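Local structure of transcription regulator PadR N-terminal domain-containing protein (Streptococcus mutans, 3L7W) at residues A[12-17]-A[41-46]. The protein probably acts as a PadR-family transcriptional regulator, binding DNA through a winged helix-turn-helix domain and forming a dimer. Numbering follows the deposited sequence.
Sequences YLILAI and STLYPI
In the winged helix-turn-helix domain of this PadR-like protein, helix 7-20 meets helix 40-52, which by its place in the topology is probably the recognition helix, and the junction between 12-17 and 41-46 rests on Ile14, Leu43 and Ile46. The CA atoms of Ile14 and Ile46 lie 8.8 Å apart, a spacing bridged by side chains alone, and the two segments bury 101 Å² between them. Ile14 supplies the largest share, with its CB directed at the opposing helix. Its CG1 stands anti to the carbonyl carbon (chi1 -72°) and the chain runs on extended through chi2, which carries CD1 across to the other helix. There the methyl meets two partners: Ile14 CD1 is 3.6 Å from Leu43 CD2, and the same Ile14 CD1 is 3.6 Å from Ile46 CG2. Leu43 reaches it with its tip, although its CB is not aimed at helix 7-20; chi1 (-166°) sets CG anti to the backbone N, the rotation about CB-CG (chi2 -107°) then brings CD2 to Ile14, and the two side chains pass in opposing directions. Ile46 does point across, but offers its branch methyl CG2 and meets Ile14 at a slant. One turn earlier on helix 7-20, Ile10 touches both Leu43 and Ile46, while Ile28 and Ile32 of helix 25-32 also pack on Ile14, making it a shared member of the three-helix core. Turned elsewhere, Leu13 and Ile17 pack on Ile98 of the second subunit, so helix 7-20 contributes to both the domain core and the contact with that subunit. All three touching residues are buried, and the join is a small, apolar van der Waals contact in which one methyl, Ile14 CD1, is shared by two partners, with no polar atom to direct it.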
loop_
_atom_site.group_PDB
_atom_site.type_symbol
_atom_site.label_atom_id
_atom_site.label_comp_id
_atom_site.label_asym_id
_atom_site.label_seq_id
_atom_site.Cartn_x
_atom_site.Cartn_y
_atom_site.Cartn_z
ATOM N N TYR A 12 9.576 -5.663 1.205
ATOM C CA TYR A 12 8.973 -6.676 0.358
ATOM C C TYR A 12 9.577 -6.595 -1.036
ATOM O O TYR A 12 10.093 -7.575 -1.557
ATOM C CB TYR A 12 7.454 -6.488 0.318
ATOM C CG TYR A 12 6.711 -7.452 -0.565
ATOM C CD1 TYR A 12 7.036 -8.795 -0.586
ATOM C CD2 TYR A 12 5.663 -7.017 -1.365
ATOM C CE1 TYR A 12 6.355 -9.673 -1.387
ATOM C CE2 TYR A 12 4.975 -7.881 -2.170
ATOM C CZ TYR A 12 5.323 -9.211 -2.178
ATOM O OH TYR A 12 4.636 -10.083 -2.971
ATOM N N LEU A 13 9.551 -5.414 -1.634
ATOM C CA LEU A 13 10.066 -5.267 -2.995
ATOM C C LEU A 13 11.537 -5.654 -3.077
ATOM O O LEU A 13 11.947 -6.360 -3.981
ATOM C CB LEU A 13 9.860 -3.836 -3.502
ATOM C CG LEU A 13 8.370 -3.503 -3.733
ATOM C CD1 LEU A 13 8.198 -2.027 -3.972
ATOM C CD2 LEU A 13 7.818 -4.285 -4.904
ATOM N N ILE A 14 12.335 -5.167 -2.138
ATOM C CA ILE A 14 13.757 -5.459 -2.163
ATOM C C ILE A 14 13.979 -6.960 -2.112
ATOM O O ILE A 14 14.650 -7.526 -2.967
ATOM C CB ILE A 14 14.481 -4.833 -0.973
ATOM C CG1 ILE A 14 14.555 -3.311 -1.146
ATOM C CG2 ILE A 14 15.865 -5.426 -0.853
ATOM C CD1 ILE A 14 14.940 -2.581 0.104
ATOM N N LEU A 15 13.409 -7.605 -1.103
ATOM C CA LEU A 15 13.568 -9.046 -0.977
ATOM C C LEU A 15 13.065 -9.748 -2.225
ATOM O O LEU A 15 13.686 -10.692 -2.704
ATOM C CB LEU A 15 12.827 -9.552 0.252
ATOM C CG LEU A 15 13.668 -9.790 1.506
ATOM C CD1 LEU A 15 14.895 -8.902 1.551
ATOM C CD2 LEU A 15 12.827 -9.659 2.763
ATOM N N ALA A 16 11.943 -9.279 -2.769
ATOM C CA ALA A 16 11.370 -9.933 -3.932
ATOM C C ALA A 16 12.329 -9.797 -5.093
ATOM O O ALA A 16 12.561 -10.760 -5.826
ATOM C CB ALA A 16 10.004 -9.353 -4.290
ATOM N N ILE A 17 12.887 -8.599 -5.248
ATOM C CA ILE A 17 13.788 -8.319 -6.361
ATOM C C ILE A 17 15.045 -9.164 -6.216
ATOM O O ILE A 17 15.494 -9.810 -7.160
ATOM C CB ILE A 17 14.176 -6.844 -6.393
ATOM C CG1 ILE A 17 12.961 -5.987 -6.780
ATOM C CG2 ILE A 17 15.292 -6.612 -7.380
ATOM C CD1 ILE A 17 13.195 -4.520 -6.618
ATOM N N SER A 41 18.965 7.671 0.229
ATOM C CA SER A 41 19.216 7.850 1.658
ATOM C C SER A 41 18.154 7.181 2.522
ATOM O O SER A 41 18.343 7.013 3.725
ATOM C CB SER A 41 19.375 9.338 2.029
ATOM O OG SER A 41 18.377 10.137 1.416
ATOM N N THR A 42 17.040 6.794 1.905
ATOM C CA THR A 42 16.006 6.033 2.605
ATOM C C THR A 42 16.123 4.556 2.260
ATOM O O THR A 42 15.860 3.682 3.087
ATOM C CB THR A 42 14.584 6.496 2.220
ATOM O OG1 THR A 42 14.475 7.914 2.380
ATOM C CG2 THR A 42 13.561 5.817 3.105
ATOM N N LEU A 43 16.516 4.288 1.022
ATOM C CA LEU A 43 16.549 2.933 0.499
ATOM C C LEU A 43 17.694 2.157 1.130
ATOM O O LEU A 43 17.510 1.062 1.669
ATOM C CB LEU A 43 16.721 2.994 -1.017
ATOM C CG LEU A 43 16.467 1.750 -1.864
ATOM C CD1 LEU A 43 17.766 1.173 -2.358
ATOM C CD2 LEU A 43 15.639 0.715 -1.107
ATOM N N TYR A 44 18.888 2.737 1.087
ATOM C CA TYR A 44 20.063 2.005 1.531
ATOM C C TYR A 44 20.031 1.600 3.000
ATOM O O TYR A 44 20.422 0.488 3.341
ATOM C CB TYR A 44 21.336 2.730 1.114
ATOM C CG TYR A 44 21.582 2.507 -0.359
ATOM C CD1 TYR A 44 22.379 1.451 -0.786
ATOM C CD2 TYR A 44 20.958 3.300 -1.331
ATOM C CE1 TYR A 44 22.591 1.209 -2.132
ATOM C CE2 TYR A 44 21.172 3.068 -2.689
ATOM C CZ TYR A 44 21.999 2.011 -3.078
ATOM O OH TYR A 44 22.244 1.733 -4.405
ATOM N N PRO A 45 19.535 2.482 3.867
ATOM C CA PRO A 45 19.319 2.056 5.247
ATOM C C PRO A 45 18.369 0.865 5.314
ATOM O O PRO A 45 18.536 -0.024 6.149
ATOM C CB PRO A 45 18.689 3.290 5.883
ATOM C CG PRO A 45 19.351 4.409 5.162
ATOM C CD PRO A 45 19.416 3.942 3.725
ATOM N N ILE A 46 17.388 0.831 4.424
ATOM C CA ILE A 46 16.475 -0.294 4.414
ATOM C C ILE A 46 17.210 -1.565 4.010
ATOM O O ILE A 46 17.112 -2.592 4.693
ATOM C CB ILE A 46 15.272 -0.036 3.519
ATOM C CG1 ILE A 46 14.450 1.109 4.110
ATOM C CG2 ILE A 46 14.450 -1.289 3.400
ATOM C CD1 ILE A 46 13.190 1.440 3.319
#